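Local coordinates for protein carbonic anhydrase (Porphyridium purpureum, PDB 1DDZ) that probably catalyses the reversible hydration of carbon dioxide to hydrogencarbonate and a proton, as a zinc-dependent beta-class carbonic anhydrase, at residues S37-N42 against Q337-P342. Residues are numbered along the deposited sequence; the frame is centred on the assembly and turned at random.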
loop_
_atom_site.group_PDB
_atom_site.type_symbol
_atom_site.label_atom_id
_atom_site.label_comp_id
_atom_site.label_asym_id
_atom_site.label_seq_id
_atom_site.Cartn_x
_atom_site.Cartn_y
_atom_site.Cartn_z
ATOM N N SER A 37 19.659 -26.056 -10.627
ATOM C CA SER A 37 18.633 -25.822 -11.626
ATOM C C SER A 37 19.153 -25.634 -13.052
ATOM O O SER A 37 20.306 -25.249 -13.288
ATOM C CB SER A 37 17.766 -24.619 -11.214
ATOM O OG SER A 37 16.796 -24.281 -12.204
ATOM N N ASN A 38 18.279 -25.909 -14.012
ATOM C CA ASN A 38 18.632 -25.755 -15.404
ATOM C C ASN A 38 18.737 -24.271 -15.756
ATOM O O ASN A 38 19.337 -23.926 -16.767
ATOM C CB ASN A 38 17.678 -26.546 -16.330
ATOM C CG ASN A 38 16.434 -25.767 -16.737
ATOM O OD1 ASN A 38 16.083 -25.733 -17.923
ATOM N ND2 ASN A 38 15.729 -25.195 -15.764
ATOM N N ILE A 39 18.255 -23.386 -14.877
ATOM C CA ILE A 39 18.368 -21.959 -15.153
ATOM C C ILE A 39 19.828 -21.521 -15.155
ATOM O O ILE A 39 20.208 -20.625 -15.889
ATOM C CB ILE A 39 17.549 -21.041 -14.187
ATOM C CG1 ILE A 39 17.975 -21.204 -12.729
ATOM C CG2 ILE A 39 16.066 -21.254 -14.395
ATOM C CD1 ILE A 39 17.500 -20.069 -11.871
ATOM N N PHE A 40 20.652 -22.172 -14.343
ATOM C CA PHE A 40 22.065 -21.837 -14.291
ATOM C C PHE A 40 22.720 -22.343 -15.580
ATOM O O PHE A 40 23.501 -21.647 -16.217
ATOM C CB PHE A 40 22.685 -22.455 -13.046
ATOM C CG PHE A 40 22.140 -21.891 -11.776
ATOM C CD1 PHE A 40 21.299 -22.651 -10.970
ATOM C CD2 PHE A 40 22.451 -20.590 -11.395
ATOM C CE1 PHE A 40 20.775 -22.127 -9.799
ATOM C CE2 PHE A 40 21.934 -20.054 -10.220
ATOM C CZ PHE A 40 21.091 -20.826 -9.419
ATOM N N ALA A 41 22.310 -23.521 -16.019
ATOM C CA ALA A 41 22.824 -24.079 -17.258
ATOM C C ALA A 41 22.424 -23.188 -18.445
ATOM O O ALA A 41 23.206 -22.956 -19.372
ATOM C CB ALA A 41 22.270 -25.483 -17.453
ATOM N N ASN A 42 21.190 -22.696 -18.411
ATOM C CA ASN A 42 20.673 -21.846 -19.473
ATOM C C ASN A 42 21.354 -20.499 -19.438
ATOM O O ASN A 42 21.708 -19.953 -20.471
ATOM C CB ASN A 42 19.157 -21.716 -19.360
ATOM C CG ASN A 42 18.447 -22.923 -19.927
ATOM O OD1 ASN A 42 18.912 -23.509 -20.905
ATOM N ND2 ASN A 42 17.337 -23.315 -19.322
ATOM N N GLN A 337 16.235 -12.960 -20.970
ATOM C CA GLN A 337 17.564 -13.038 -21.568
ATOM C C GLN A 337 18.591 -13.751 -20.700
ATOM O O GLN A 337 19.251 -14.689 -21.138
ATOM C CB GLN A 337 18.085 -11.636 -21.895
ATOM C CG GLN A 337 17.717 -11.129 -23.274
ATOM C CD GLN A 337 18.086 -9.669 -23.476
ATOM O OE1 GLN A 337 17.233 -8.849 -23.793
ATOM N NE2 GLN A 337 19.354 -9.333 -23.263
ATOM N N ILE A 338 18.680 -13.328 -19.444
ATOM C CA ILE A 338 19.655 -13.890 -18.534
ATOM C C ILE A 338 19.527 -15.398 -18.357
ATOM O O ILE A 338 20.529 -16.079 -18.171
ATOM C CB ILE A 338 19.713 -13.098 -17.202
ATOM C CG1 ILE A 338 21.036 -13.379 -16.495
ATOM C CG2 ILE A 338 18.508 -13.410 -16.323
ATOM C CD1 ILE A 338 21.556 -12.224 -15.690
ATOM N N ILE A 339 18.315 -15.927 -18.495
ATOM C CA ILE A 339 18.116 -17.360 -18.376
ATOM C C ILE A 339 17.841 -18.021 -19.707
ATOM O O ILE A 339 17.287 -19.116 -19.765
ATOM C CB ILE A 339 17.048 -17.750 -17.341
ATOM C CG1 ILE A 339 15.705 -17.081 -17.651
ATOM C CG2 ILE A 339 17.561 -17.436 -15.945
ATOM C CD1 ILE A 339 14.597 -17.419 -16.633
ATOM N N ASN A 340 18.215 -17.336 -20.780
ATOM C CA ASN A 340 18.100 -17.884 -22.127
ATOM C C ASN A 340 16.706 -18.356 -22.564
ATOM O O ASN A 340 16.566 -19.450 -23.126
ATOM C CB ASN A 340 19.080 -19.055 -22.240
ATOM C CG ASN A 340 19.736 -19.149 -23.600
ATOM O OD1 ASN A 340 20.101 -18.136 -24.201
ATOM N ND2 ASN A 340 19.951 -20.378 -24.065
ATOM N N LEU A 341 15.689 -17.521 -22.355
ATOM C CA LEU A 341 14.312 -17.858 -22.721
ATOM C C LEU A 341 13.726 -16.769 -23.584
ATOM O O LEU A 341 14.035 -15.598 -23.422
ATOM C CB LEU A 341 13.405 -17.987 -21.493
ATOM C CG LEU A 341 13.554 -19.127 -20.494
ATOM C CD1 LEU A 341 12.396 -19.056 -19.513
ATOM C CD2 LEU A 341 13.565 -20.465 -21.204
ATOM N N PRO A 342 12.780 -17.141 -24.446
ATOM C CA PRO A 342 12.082 -16.244 -25.365
ATOM C C PRO A 342 11.342 -15.148 -24.627
ATOM O O PRO A 342 10.811 -15.357 -23.526
ATOM C CB PRO A 342 11.100 -17.179 -26.053
ATOM C CG PRO A 342 11.853 -18.465 -26.081
ATOM C CD PRO A 342 12.391 -18.536 -24.691
HETATM O O HOH W 1 16.191 -21.178 -18.077
#
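A Schellman motif that closes helix 335-338 meets the start of helix 38-53, where Asn42 and Ile39 pack against Ile339 and Asn340. Asn340, at positive phi (56°), is the C-prime residue. Its N donates a hydrogen bond to Gln337 O, and Leu341 N one to Asn336 O. This turn presents Ile339 O to the other helix. Asn42 CB lies 3.2 Å from Ile339 O. With chi1 at -80°, Asn42 CG swings away from its own carbonyl carbon, and ND2 gives a bond of 2.7 Å to a water, which donates to Ile339 O at 2.9 Å. The two segments share no direct hydrogen bond; this water bridges them. Asn43 ND2, from the same helix as Asn42, adds a direct hydrogen bond to Ile338 O. Asn340 CB packs close by, 3.3 Å from Asn42 O and against Asn42 CB.

The rest of the contact between the side chains is apolar. Ile339 CG2 touches Ile39 CB at 4.0 Å. Both isoleucines are buried: Ile39 also packs on Gln464 and Arg378, and Ile339 on Ile323 and Trp325. Ser37 N-caps helix 38-53: its OG accepts from Ile39 N at 3.2 Å, almost straight (177°). Away from both zinc sites, an N-capped helix from the N-terminal part of the chain thus packs on a Schellman-ended helix beside the second beta-carbonic anhydrase sheet.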